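PDB 2RBC: sugar kinase from Agrobacterium tumefaciens, which probably transfers phosphate from ATP to a sugar or related carbohydrate, as a putative ribokinase-like member of the pfkB family. Local coordinates for residues Val35-Leu40 with Asp164-Glu169; Ala83-Ala88 with Ser110-Ala115; Gly117-Leu122 with Phe138-Leu143. All coordinates share one frame; numbering follows the deposited sequence. Where two conformers were deposited one is given.

Contact 1: residues Val35-Leu40 with Asp164-Glu169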
ATOM      1  N   VAL A  35      -8.791  -9.166  21.081  1.00 21.45           N
ATOM      2  CA  VAL A  35      -8.664  -7.722  21.217  1.00 21.08           C
ATOM      3  C   VAL A  35      -7.309  -7.245  20.708  1.00 21.47           C
ATOM      4  O   VAL A  35      -6.270  -7.784  21.114  1.00 21.73           O
ATOM      5  CB  VAL A  35      -8.763  -7.296  22.678  1.00 22.07           C
ATOM      6  CG1 VAL A  35      -8.655  -5.773  22.812  1.00 19.45           C
ATOM      7  CG2 VAL A  35     -10.070  -7.859  23.320  1.00 20.97           C
ATOM      8  N   GLY A  36      -7.341  -6.259  19.813  1.00 21.45           N
ATOM      9  CA  GLY A  36      -6.135  -5.576  19.352  1.00 21.28           C
ATOM     10  C   GLY A  36      -6.083  -5.086  17.920  1.00 20.90           C
ATOM     11  O   GLY A  36      -6.988  -4.452  17.430  1.00 20.92           O
ATOM     12  N   ALA A  37      -5.001  -5.431  17.239  1.00 21.24           N
ATOM     13  CA  ALA A  37      -4.710  -4.930  15.897  1.00 21.61           C
ATOM     14  C   ALA A  37      -5.628  -5.381  14.765  1.00 21.31           C
ATOM     15  O   ALA A  37      -5.991  -6.547  14.671  1.00 22.14           O
ATOM     16  CB  ALA A  37      -3.261  -5.247  15.553  1.00 19.99           C
ATOM     17  N   ALA A  38      -5.936  -4.418  13.894  1.00 21.22           N
ATOM     18  CA  ALA A  38      -6.763  -4.558  12.690  1.00 21.31           C
ATOM     19  C   ALA A  38      -6.142  -3.630  11.654  1.00 21.17           C
ATOM     20  O   ALA A  38      -6.273  -2.384  11.757  1.00 22.25           O
ATOM     21  CB  ALA A  38      -8.207  -4.175  12.969  1.00 19.51           C
ATOM     22  N   VAL A  39      -5.448  -4.213  10.682  1.00 21.58           N
ATOM     23  CA  VAL A  39      -4.507  -3.473   9.790  1.00 21.28           C
ATOM     24  C   VAL A  39      -4.752  -3.966   8.361  1.00 22.16           C
ATOM     25  O   VAL A  39      -4.855  -5.202   8.147  1.00 22.01           O
ATOM     26  CB  VAL A  39      -2.993  -3.776  10.124  1.00 21.02           C
ATOM     27  CG1 VAL A  39      -2.025  -2.959   9.251  1.00 21.66           C
ATOM     28  CG2 VAL A  39      -2.678  -3.542  11.597  1.00 21.12           C
ATOM     29  N   LEU A  40      -4.837  -3.032   7.403  1.00 20.81           N
ATOM     30  CA  LEU A  40      -4.873  -3.412   5.971  1.00 21.31           C
ATOM     31  C   LEU A  40      -3.462  -3.595   5.438  1.00 20.53           C
ATOM     32  O   LEU A  40      -2.747  -2.628   5.193  1.00 20.79           O
ATOM     33  CB  LEU A  40      -5.645  -2.410   5.117  1.00 21.15           C
ATOM     34  CG  LEU A  40      -5.930  -2.838   3.663  1.00 22.04           C
ATOM     35  CD1 LEU A  40      -6.873  -4.036   3.647  1.00 19.59           C
ATOM     36  CD2 LEU A  40      -6.550  -1.675   2.944  1.00 22.38           C
ATOM     37  N   ASP A 164      -3.806  -8.850  22.362  1.00 22.83           N
ATOM     38  CA  ASP A 164      -2.444  -8.493  21.913  1.00 22.75           C
ATOM     39  C   ASP A 164      -1.920  -7.229  22.608  1.00 23.19           C
ATOM     40  O   ASP A 164      -2.585  -6.688  23.477  1.00 24.50           O
ATOM     41  CB  ASP A 164      -2.364  -8.450  20.366  1.00 23.61           C
ATOM     42  CG  ASP A 164      -3.023  -7.255  19.740  1.00 21.62           C
ATOM     43  OD1 ASP A 164      -3.201  -6.232  20.431  1.00 22.55           O
ATOM     44  OD2 ASP A 164      -3.385  -7.327  18.515  1.00 23.89           O
ATOM     45  N   VAL A 165      -0.708  -6.799  22.252  1.00 23.46           N
ATOM     46  CA  VAL A 165      -0.049  -5.685  22.922  1.00 24.10           C
ATOM     47  C   VAL A 165      -0.400  -4.321  22.297  1.00 24.42           C
ATOM     48  O   VAL A 165       0.078  -3.308  22.750  1.00 24.45           O
ATOM     49  CB  VAL A 165       1.496  -5.847  22.940  1.00 24.72           C
ATOM     50  CG1 VAL A 165       1.895  -7.046  23.812  1.00 23.38           C
ATOM     51  CG2 VAL A 165       2.095  -5.909  21.498  1.00 22.03           C
ATOM     52  N   ARG A 166      -1.285  -4.299  21.311  1.00 25.72           N
ATOM     53  CA  ARG A 166      -1.522  -3.085  20.533  1.00 25.16           C
ATOM     54  C   ARG A 166      -2.421  -2.033  21.196  1.00 24.74           C
ATOM     55  O   ARG A 166      -2.246  -0.855  20.966  1.00 23.86           O
ATOM     56  CB  ARG A 166      -2.084  -3.429  19.149  1.00 26.62           C
ATOM     57  CG  ARG A 166      -2.405  -2.180  18.278  1.00 29.70           C
ATOM     58  CD  ARG A 166      -1.159  -1.318  17.982  1.00 38.45           C
ATOM     59  NE  ARG A 166      -0.334  -2.070  17.056  1.00 41.60           N
ATOM     60  CZ  ARG A 166       0.708  -2.850  17.365  1.00 46.29           C
ATOM     61  NH1 ARG A 166       1.210  -2.947  18.602  1.00 47.55           N
ATOM     62  NH2 ARG A 166       1.312  -3.519  16.387  1.00 47.85           N
ATOM     63  N   TRP A 167      -3.387  -2.459  21.988  1.00 23.94           N
ATOM     64  CA  TRP A 167      -4.314  -1.563  22.655  1.00 23.65           C
ATOM     65  C   TRP A 167      -4.268  -1.887  24.170  1.00 23.90           C
ATOM     66  O   TRP A 167      -5.212  -2.434  24.734  1.00 21.59           O
ATOM     67  CB  TRP A 167      -5.730  -1.813  22.123  1.00 23.30           C
ATOM     68  CG  TRP A 167      -6.681  -0.720  22.414  1.00 23.24           C
ATOM     69  CD1 TRP A 167      -6.495   0.324  23.260  1.00 22.52           C
ATOM     70  CD2 TRP A 167      -8.010  -0.584  21.897  1.00 21.97           C
ATOM     71  NE1 TRP A 167      -7.605   1.116  23.278  1.00 22.60           N
ATOM     72  CE2 TRP A 167      -8.540   0.600  22.425  1.00 23.03           C
ATOM     73  CE3 TRP A 167      -8.779  -1.319  20.986  1.00 23.05           C
ATOM     74  CZ2 TRP A 167      -9.820   1.056  22.106  1.00 22.74           C
ATOM     75  CZ3 TRP A 167     -10.037  -0.866  20.676  1.00 23.24           C
ATOM     76  CH2 TRP A 167     -10.546   0.315  21.230  1.00 23.04           C
ATOM     77  N   PRO A 168      -3.170  -1.515  24.839  1.00 23.95           N
ATOM     78  CA  PRO A 168      -2.897  -1.990  26.204  1.00 23.81           C
ATOM     79  C   PRO A 168      -3.913  -1.629  27.256  1.00 23.80           C
ATOM     80  O   PRO A 168      -4.186  -2.439  28.153  1.00 23.95           O
ATOM     81  CB  PRO A 168      -1.571  -1.307  26.560  1.00 23.51           C
ATOM     82  CG  PRO A 168      -1.015  -0.846  25.347  1.00 23.81           C
ATOM     83  CD  PRO A 168      -2.095  -0.656  24.347  1.00 24.10           C
ATOM     84  N   GLU A 169      -4.491  -0.441  27.187  0.50 23.69           N
ATOM     85  CA  GLU A 169      -5.447  -0.073  28.226  0.50 23.85           C
ATOM     86  C   GLU A 169      -6.760  -0.859  28.106  0.50 23.66           C
ATOM     87  O   GLU A 169      -7.370  -1.211  29.120  0.50 24.01           O
ATOM     88  CB  GLU A 169      -5.676   1.430  28.242  0.50 24.01           C
ATOM     89  CG  GLU A 169      -4.413   2.247  28.534  0.50 25.88           C
ATOM     90  CD  GLU A 169      -3.717   1.886  29.849  0.50 28.44           C
ATOM     91  OE1 GLU A 169      -2.469   1.819  29.838  0.50 28.62           O
ATOM     92  OE2 GLU A 169      -4.400   1.663  30.887  0.50 32.48           O
TER
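The carboxylate of D164 lies against the V35-A37 backbone. In its plane, OD2 receives the amide of A37 (N to OD2 2.8 Å) through the syn lone pair, in a nearly straight bond. Over one face, close to its centre, sits V35 O, 3.6 Å from D164 CG; obliquely beside it on the same side stands G36, with its CA 3.2 Å from D164 OD1. From the other side comes the amide of R166, whose N is 2.9 Å from D164 OD1 and reaches that oxygen from 48° out of the plane. This last bond closes an Asx turn, here set just after a central strand of the α/β core typical of pfkB kinases. The indole of W167, the N-cap residue of helix 168-180, meets the ring of H144 with the planes about 35° apart.

The neighbouring strands 31-35 and 160-163 run parallel in the core sheet, and their pairing is carried one step further where D164 N donates to V35 O at 3.0 Å. D164 reaches back over the opposite chain because CG sits between its own backbone N and carbonyl carbon (chi1 74°). G36 has a positive-phi conformation that few other residues adopt, which brings its CA close against OD1. The buried carboxylate receives the N-H groups of A37 and R166, and weakly that of A69 at the start of helix 68-78; these would probably offset its charge and the nearby V35 carbonyl. A37 O meets the hydroxyl of S70.

Segment 35-40 leaves the core here and enters the lid sheet through strand 39-45. On the flank of this turn R166 holds its CG anti to the backbone N, and the aliphatic start of its chain rests on alanine, with R166 CG 4.2 Å from A37 CB.

Contact 2: residues Ala83-Ala88 with Ser110-Ala115. With EDO (1,2-ethanediol), chain J.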
ATOM      1  N   ALA A  83     -15.673 -16.245  16.668  1.00 22.45           N
ATOM      2  CA  ALA A  83     -14.710 -15.209  16.983  1.00 21.54           C
ATOM      3  C   ALA A  83     -15.337 -13.845  16.921  1.00 20.92           C
ATOM      4  O   ALA A  83     -16.021 -13.517  15.946  1.00 20.27           O
ATOM      5  CB  ALA A  83     -13.535 -15.260  15.969  1.00 21.61           C
ATOM      6  N   SER A  84     -15.055 -13.044  17.938  1.00 21.05           N
ATOM      7  CA  SER A  84     -15.376 -11.608  17.945  1.00 21.10           C
ATOM      8  C   SER A  84     -14.084 -10.827  18.100  1.00 21.53           C
ATOM      9  O   SER A  84     -13.142 -11.309  18.706  1.00 21.93           O
ATOM     10  CB  SER A  84     -16.292 -11.268  19.096  1.00 21.34           C
ATOM     11  OG  SER A  84     -17.562 -11.823  18.891  1.00 20.65           O
ATOM     12  N   LEU A  85     -14.048  -9.625  17.537  1.00 21.89           N
ATOM     13  CA  LEU A  85     -12.898  -8.791  17.594  1.00 22.21           C
ATOM     14  C   LEU A  85     -13.259  -7.377  18.063  1.00 22.42           C
ATOM     15  O   LEU A  85     -14.193  -6.777  17.567  1.00 21.28           O
ATOM     16  CB  LEU A  85     -12.247  -8.768  16.221  1.00 22.84           C
ATOM     17  CG  LEU A  85     -10.988  -7.933  16.011  1.00 22.44           C
ATOM     18  CD1 LEU A  85      -9.790  -8.456  16.736  1.00 23.05           C
ATOM     19  CD2 LEU A  85     -10.707  -7.760  14.503  1.00 22.93           C
ATOM     20  N   TRP A  86     -12.504  -6.880  19.042  1.00 22.42           N
ATOM     21  CA  TRP A  86     -12.581  -5.487  19.476  1.00 22.31           C
ATOM     22  C   TRP A  86     -11.264  -4.923  19.042  1.00 23.74           C
ATOM     23  O   TRP A  86     -10.231  -5.498  19.281  1.00 23.57           O
ATOM     24  CB  TRP A  86     -12.721  -5.344  20.990  1.00 22.33           C
ATOM     25  CG  TRP A  86     -14.023  -5.825  21.533  1.00 21.67           C
ATOM     26  CD1 TRP A  86     -15.111  -6.286  20.821  1.00 22.79           C
ATOM     27  CD2 TRP A  86     -14.404  -5.868  22.909  1.00 20.89           C
ATOM     28  NE1 TRP A  86     -16.135  -6.631  21.686  1.00 22.49           N
ATOM     29  CE2 TRP A  86     -15.724  -6.387  22.970  1.00 22.81           C
ATOM     30  CE3 TRP A  86     -13.757  -5.522  24.103  1.00 22.00           C
ATOM     31  CZ2 TRP A  86     -16.409  -6.548  24.174  1.00 22.07           C
ATOM     32  CZ3 TRP A  86     -14.453  -5.711  25.314  1.00 21.72           C
ATOM     33  CH2 TRP A  86     -15.751  -6.218  25.329  1.00 22.44           C
ATOM     34  N   GLY A  87     -11.325  -3.807  18.357  1.00 24.69           N
ATOM     35  CA  GLY A  87     -10.166  -3.232  17.697  1.00 24.61           C
ATOM     36  C   GLY A  87     -10.701  -1.917  17.208  1.00 23.24           C
ATOM     37  O   GLY A  87     -11.900  -1.655  17.357  1.00 25.38           O
ATOM     38  N   ALA A  88      -9.835  -1.084  16.656  1.00 22.95           N
ATOM     39  CA  ALA A  88     -10.212   0.247  16.207  1.00 22.24           C
ATOM     40  C   ALA A  88      -9.809   0.450  14.761  1.00 21.22           C
ATOM     41  O   ALA A  88      -8.736   0.017  14.337  1.00 20.56           O
ATOM     42  CB  ALA A  88      -9.565   1.366  17.106  1.00 21.74           C
ATOM     43  N   SER A 110     -18.918  -6.599  15.083  1.00 22.30           N
ATOM     44  CA  SER A 110     -19.951  -5.722  15.573  1.00 22.33           C
ATOM     45  C   SER A 110     -19.537  -4.858  16.776  1.00 22.47           C
ATOM     46  O   SER A 110     -20.157  -3.837  17.015  1.00 23.16           O
ATOM     47  CB  SER A 110     -21.212  -6.519  15.895  1.00 21.76           C
ATOM     48  OG  SER A 110     -21.028  -7.332  17.013  1.00 20.95           O
ATOM     49  N   GLY A 111     -18.533  -5.268  17.525  1.00 21.46           N
ATOM     50  CA  GLY A 111     -17.982  -4.472  18.614  1.00 22.33           C
ATOM     51  C   GLY A 111     -16.711  -3.707  18.303  1.00 22.26           C
ATOM     52  O   GLY A 111     -16.044  -3.227  19.206  1.00 22.62           O
HETATM   53  N   MSE A 112     -16.365  -3.589  17.030  0.50 21.85           N
HETATM   54  CA  MSE A 112     -15.189  -2.800  16.649  0.50 22.01           C
HETATM   55  C   MSE A 112     -15.443  -1.324  16.849  0.50 21.84           C
HETATM   56  O   MSE A 112     -16.556  -0.879  16.698  0.50 21.31           O
HETATM   57  CB  MSE A 112     -14.845  -3.053  15.190  0.50 22.78           C
HETATM   58  CG  MSE A 112     -14.260  -4.390  14.976  0.50 23.47           C
HETATM   59 SE   MSE A 112     -12.391  -4.351  15.485  0.50 33.74          SE
HETATM   60  CE  MSE A 112     -11.565  -3.204  14.143  0.50 19.87           C
ATOM     61  N   THR A 113     -14.393  -0.575  17.161  1.00 22.23           N
ATOM     62  CA  THR A 113     -14.471   0.860  17.420  1.00 21.82           C
ATOM     63  C   THR A 113     -14.079   1.625  16.155  1.00 21.81           C
ATOM     64  O   THR A 113     -13.128   1.256  15.470  1.00 21.27           O
ATOM     65  CB  THR A 113     -13.494   1.272  18.569  1.00 21.01           C
ATOM     66  OG1 THR A 113     -13.858   0.561  19.760  1.00 19.85           O
ATOM     67  CG2 THR A 113     -13.508   2.798  18.826  1.00 20.86           C
ATOM     68  N   VAL A 114     -14.878   2.632  15.815  1.00 23.13           N
ATOM     69  CA  VAL A 114     -14.552   3.551  14.721  1.00 23.42           C
ATOM     70  C   VAL A 114     -14.141   4.803  15.447  1.00 24.75           C
ATOM     71  O   VAL A 114     -14.953   5.431  16.116  1.00 24.12           O
ATOM     72  CB  VAL A 114     -15.740   3.797  13.794  1.00 24.32           C
ATOM     73  CG1 VAL A 114     -15.451   4.939  12.791  1.00 22.72           C
ATOM     74  CG2 VAL A 114     -16.111   2.520  13.090  1.00 22.79           C
ATOM     75  N   ALA A 115     -12.849   5.101  15.411  1.00 25.87           N
ATOM     76  CA  ALA A 115     -12.301   6.219  16.168  1.00 26.64           C
ATOM     77  C   ALA A 115     -12.425   7.465  15.289  1.00 27.39           C
ATOM     78  O   ALA A 115     -11.701   7.617  14.324  1.00 27.72           O
ATOM     79  CB  ALA A 115     -10.866   5.941  16.561  1.00 24.79           C
TER
HETATM   80  C1  EDO J 330     -17.722  -0.069  19.846  1.00 47.36           C
HETATM   81  O1  EDO J 330     -18.956  -0.589  20.359  1.00 50.08           O
HETATM   82  C2  EDO J 330     -17.025   0.723  20.936  1.00 46.08           C
HETATM   83  O2  EDO J 330     -16.059   1.630  20.390  1.00 42.95           O
HETATM   84  O   HOH W   1     -16.808  -7.562  17.552  1.00 23.52           O
HETATM   85  O   HOH W   2     -13.627  -2.242  19.907  1.00 20.21           O
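A88 forms a parallel bridge with T113, and T113 N donates to G87 O (2.7 Å) in an almost straight bond, the single backbone hydrogen bond between these segments, which adds strand 113-115 to strand 82-90. A CA-H...O contact from A88 CA to T113 O, 3.2 Å, continues the pairing. Before this point the chains diverge and water fills in. One molecule accepts from G111 N and donates to L85 O; a second donates to both G87 O and G111 O and accepts a hydrogen bond from the hydroxyl of T113.

M112, a selenomethionine with two conformers, lies in the one described against the G87 backbone: SE is 3.1 Å from G87 N, a tight approach possible because glycine has no side chain, and 3.9 Å from L85 CG. W86 turns the other way, yet its CD1 is 3.6 Å from G111 O. R148 NH1 donates to G111 O, and its guanidinium makes a cation-pi contact with the W86 ring. An ethanediol, probably from the crystallisation liquor, appears to donate to T113 OG1.

L85 O is thus met by water, G87 O by amide and water, and G111 O by water and arginine, so the waters belong to the join.

Contact 3: residues Gly117-Leu122 with Phe138-Leu143. With SO4 (sulfate ion), chain F.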
ATOM      1  N   GLY A 117     -11.844  10.814  13.452  1.00 29.60           N
ATOM      2  CA  GLY A 117     -10.581  11.523  13.228  1.00 29.10           C
ATOM      3  C   GLY A 117      -9.270  10.740  13.264  1.00 28.91           C
ATOM      4  O   GLY A 117      -8.200  11.317  13.015  1.00 29.36           O
ATOM      5  N   ALA A 118      -9.314   9.447  13.588  1.00 27.05           N
ATOM      6  CA  ALA A 118      -8.123   8.610  13.479  1.00 26.37           C
ATOM      7  C   ALA A 118      -8.047   8.048  12.057  1.00 24.75           C
ATOM      8  O   ALA A 118      -9.062   7.916  11.354  1.00 24.21           O
ATOM      9  CB  ALA A 118      -8.134   7.458  14.542  1.00 25.81           C
ATOM     10  N   ARG A 119      -6.831   7.727  11.640  1.00 23.16           N
ATOM     11  CA  ARG A 119      -6.603   7.071  10.387  1.00 22.87           C
ATOM     12  C   ARG A 119      -6.369   5.611  10.662  1.00 20.88           C
ATOM     13  O   ARG A 119      -5.644   5.254  11.593  1.00 19.48           O
ATOM     14  CB  ARG A 119      -5.404   7.680   9.664  1.00 22.69           C
ATOM     15  CG  ARG A 119      -5.706   9.107   9.193  1.00 25.30           C
ATOM     16  CD  ARG A 119      -4.463   9.789   8.626  1.00 26.11           C
ATOM     17  NE  ARG A 119      -3.999   9.113   7.425  1.00 28.22           N
ATOM     18  CZ  ARG A 119      -2.794   9.258   6.865  1.00 28.80           C
ATOM     19  NH1 ARG A 119      -1.873  10.077   7.381  1.00 27.73           N
ATOM     20  NH2 ARG A 119      -2.515   8.557   5.772  1.00 28.44           N
ATOM     21  N   SER A 120      -6.985   4.768   9.848  1.00 20.50           N
ATOM     22  CA  SER A 120      -6.849   3.325   9.996  1.00 20.31           C
ATOM     23  C   SER A 120      -5.433   2.854   9.662  1.00 20.74           C
ATOM     24  O   SER A 120      -4.769   3.412   8.789  1.00 21.85           O
ATOM     25  CB  SER A 120      -7.809   2.595   9.072  1.00 20.07           C
ATOM     26  OG  SER A 120      -9.142   2.892   9.376  1.00 20.05           O
ATOM     27  N   ALA A 121      -5.007   1.781  10.337  1.00 20.99           N
ATOM     28  CA  ALA A 121      -3.687   1.218  10.159  1.00 20.58           C
ATOM     29  C   ALA A 121      -3.618   0.480   8.836  1.00 20.10           C
ATOM     30  O   ALA A 121      -4.554  -0.211   8.428  1.00 20.35           O
ATOM     31  CB  ALA A 121      -3.333   0.254  11.318  1.00 20.34           C
ATOM     32  N   LEU A 122      -2.478   0.618   8.184  1.00 20.16           N
ATOM     33  CA  LEU A 122      -2.185  -0.135   6.966  1.00 20.18           C
ATOM     34  C   LEU A 122      -0.689  -0.371   6.928  1.00 20.39           C
ATOM     35  O   LEU A 122       0.073   0.428   7.512  1.00 21.36           O
ATOM     36  CB  LEU A 122      -2.685   0.644   5.722  1.00 19.94           C
ATOM     37  CG  LEU A 122      -2.046   1.995   5.399  1.00 21.27           C
ATOM     38  CD1 LEU A 122      -0.748   1.864   4.545  1.00 19.10           C
ATOM     39  CD2 LEU A 122      -3.074   2.884   4.697  1.00 20.27           C
ATOM     40  N   PHE A 138       2.121   1.852   8.742  1.00 23.94           N
ATOM     41  CA  PHE A 138       1.510   3.089   9.147  1.00 23.92           C
ATOM     42  C   PHE A 138       0.596   2.817  10.324  1.00 24.63           C
ATOM     43  O   PHE A 138      -0.257   1.955  10.255  1.00 24.47           O
ATOM     44  CB  PHE A 138       0.677   3.708   8.011  1.00 23.37           C
ATOM     45  CG  PHE A 138      -0.121   4.891   8.454  1.00 22.31           C
ATOM     46  CD1 PHE A 138       0.524   6.062   8.799  1.00 21.73           C
ATOM     47  CD2 PHE A 138      -1.494   4.817   8.589  1.00 20.94           C
ATOM     48  CE1 PHE A 138      -0.195   7.160   9.246  1.00 21.32           C
ATOM     49  CE2 PHE A 138      -2.209   5.911   9.035  1.00 24.38           C
ATOM     50  CZ  PHE A 138      -1.553   7.079   9.369  1.00 22.29           C
ATOM     51  N   TYR A 139       0.768   3.575  11.399  1.00 26.55           N
ATOM     52  CA  TYR A 139      -0.055   3.440  12.591  1.00 27.21           C
ATOM     53  C   TYR A 139      -0.328   4.828  13.185  1.00 27.42           C
ATOM     54  O   TYR A 139       0.598   5.571  13.460  1.00 29.39           O
ATOM     55  CB  TYR A 139       0.623   2.534  13.634  1.00 28.23           C
ATOM     56  CG  TYR A 139      -0.110   2.535  14.948  1.00 29.18           C
ATOM     57  CD1 TYR A 139      -1.395   2.025  15.049  1.00 30.47           C
ATOM     58  CD2 TYR A 139       0.450   3.096  16.080  1.00 31.51           C
ATOM     59  CE1 TYR A 139      -2.098   2.062  16.234  1.00 30.62           C
ATOM     60  CE2 TYR A 139      -0.251   3.120  17.293  1.00 33.52           C
ATOM     61  CZ  TYR A 139      -1.515   2.591  17.357  1.00 31.36           C
ATOM     62  OH  TYR A 139      -2.186   2.638  18.552  1.00 32.11           O
ATOM     63  N   ASP A 140      -1.592   5.169  13.373  1.00 26.79           N
ATOM     64  CA  ASP A 140      -2.010   6.395  14.040  1.00 26.56           C
ATOM     65  C   ASP A 140      -2.413   6.091  15.494  1.00 26.65           C
ATOM     66  O   ASP A 140      -3.443   5.475  15.725  1.00 26.19           O
ATOM     67  CB  ASP A 140      -3.204   6.948  13.264  1.00 26.04           C
ATOM     68  CG  ASP A 140      -3.732   8.248  13.809  1.00 26.14           C
ATOM     69  OD1 ASP A 140      -3.216   8.763  14.839  1.00 23.66           O
ATOM     70  OD2 ASP A 140      -4.690   8.757  13.169  1.00 23.77           O
ATOM     71  N   HIS A 141      -1.627   6.550  16.470  1.00 27.24           N
ATOM     72  CA  HIS A 141      -1.947   6.320  17.901  1.00 28.66           C
ATOM     73  C   HIS A 141      -3.364   6.774  18.296  1.00 28.05           C
ATOM     74  O   HIS A 141      -3.931   6.288  19.252  1.00 29.05           O
ATOM     75  CB  HIS A 141      -0.937   7.037  18.789  1.00 29.77           C
ATOM     76  CG  HIS A 141      -1.071   8.533  18.737  1.00 34.80           C
ATOM     77  ND1 HIS A 141      -0.310   9.323  17.895  1.00 39.72           N
ATOM     78  CD2 HIS A 141      -1.914   9.378  19.383  1.00 39.32           C
ATOM     79  CE1 HIS A 141      -0.663  10.590  18.043  1.00 40.13           C
ATOM     80  NE2 HIS A 141      -1.643  10.649  18.931  1.00 40.49           N
ATOM     81  N   ARG A 142      -3.928   7.721  17.568  1.00 28.33           N
ATOM     82  CA  ARG A 142      -5.277   8.207  17.866  1.00 28.86           C
ATOM     83  C   ARG A 142      -6.331   7.119  17.766  1.00 28.59           C
ATOM     84  O   ARG A 142      -7.429   7.269  18.291  1.00 28.14           O
ATOM     85  CB  ARG A 142      -5.667   9.322  16.932  1.00 28.45           C
ATOM     86  CG  ARG A 142      -4.838  10.598  17.101  1.00 30.11           C
ATOM     87  CD  ARG A 142      -5.235  11.662  16.081  1.00 32.03           C
ATOM     88  NE  ARG A 142      -5.046  11.208  14.713  1.00 36.38           N
ATOM     89  CZ  ARG A 142      -5.085  11.992  13.638  1.00 37.42           C
ATOM     90  NH1 ARG A 142      -5.310  13.309  13.756  1.00 38.58           N
ATOM     91  NH2 ARG A 142      -4.897  11.456  12.428  1.00 35.92           N
ATOM     92  N   LEU A 143      -6.008   6.023  17.087  1.00 28.58           N
ATOM     93  CA  LEU A 143      -6.897   4.876  17.046  1.00 28.64           C
ATOM     94  C   LEU A 143      -7.324   4.413  18.461  1.00 29.45           C
ATOM     95  O   LEU A 143      -8.468   4.016  18.676  1.00 28.47           O
ATOM     96  CB  LEU A 143      -6.223   3.731  16.276  1.00 28.28           C
ATOM     97  CG  LEU A 143      -6.222   3.859  14.747  1.00 26.25           C
ATOM     98  CD1 LEU A 143      -5.324   2.792  14.150  1.00 24.30           C
ATOM     99  CD2 LEU A 143      -7.639   3.762  14.223  1.00 23.01           C
TER
HETATM  100  S   SO4 F 326      -4.434  13.917   9.650  1.00139.42           S
HETATM  101  O1  SO4 F 326      -3.284  13.029   9.846  1.00139.20           O
HETATM  102  O2  SO4 F 326      -4.531  14.885  10.743  1.00139.13           O
HETATM  103  O3  SO4 F 326      -4.277  14.637   8.390  1.00139.78           O
HETATM  104  O4  SO4 F 326      -5.661  13.127   9.593  1.00139.37           O
HETATM  105  O   HOH W   3      -3.192   4.101  11.652  1.00 33.40           O
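D140 OD2 gathers three donors: the amide of R119 across the contact (N to OD2 2.8 Å), arriving on the anti side, and NH2 and NE of R142. The arginine grips the carboxylate side-on in a salt bridge, with R142 NH2 2.8 Å from D140 OD2. D140 OD1 meanwhile accepts R142 N from 58° above the carboxylate plane, closing an Asx turn at the 3-10 segment. Against one face of the R142 guanidinium, over its centre, lies G117 O, 3.2 Å from R142 CZ. A sulfate, probably from the crystallisation liquor, meets its edge through weak bonds.

Farther along, L122 and F138 form an antiparallel hydrogen-bonded pair of the lid sheet: F138 N to L122 O is 2.8 Å, the return bond weak. With CG anti to its backbone N (chi1 172°), F138 swings its ring beneath R119; F138 CZ comes 3.5 Å from R119 CZ, over the centre of the guanidinium, with the planes 36° apart. S120 O approaches the ring edge. Beyond the water that joins R119 O to D140 N, L143 packs its CD2 on A118 CB at 3.7 Å.

F138 also packs on V61 of the second subunit. Its ring lies against the R119 guanidinium and probably helps to hold its orientation, while V61 O of that subunit takes R119 NH2, tying the lid to the dimer partner.

How the contacts relate
Together the three contacts trace the route from the core sheet to the lid. Contacts 1 and 2, with centres about 10 Å apart, meet where G36 N lies 3.0 Å from W86 O, probably a hydrogen bond, and where W167 CH2 packs 3.6 Å from T113 OG1. Contact 1 joins contact 3, about 11 Å away between centres, through a probable hydrogen bond from L40 N to A121 O, 3.0 Å, because strands 39-45 and 121-127 are lid neighbours. Contacts 2 and 3, centres about 14 Å apart, touch at A88 CB and L143 O, 3.3 Å. In pfkB kinases the sugar binds between core and lid, so this junction probably borders the substrate pocket; an ethanediol about 4 Å from the L122 side chain may hint at it.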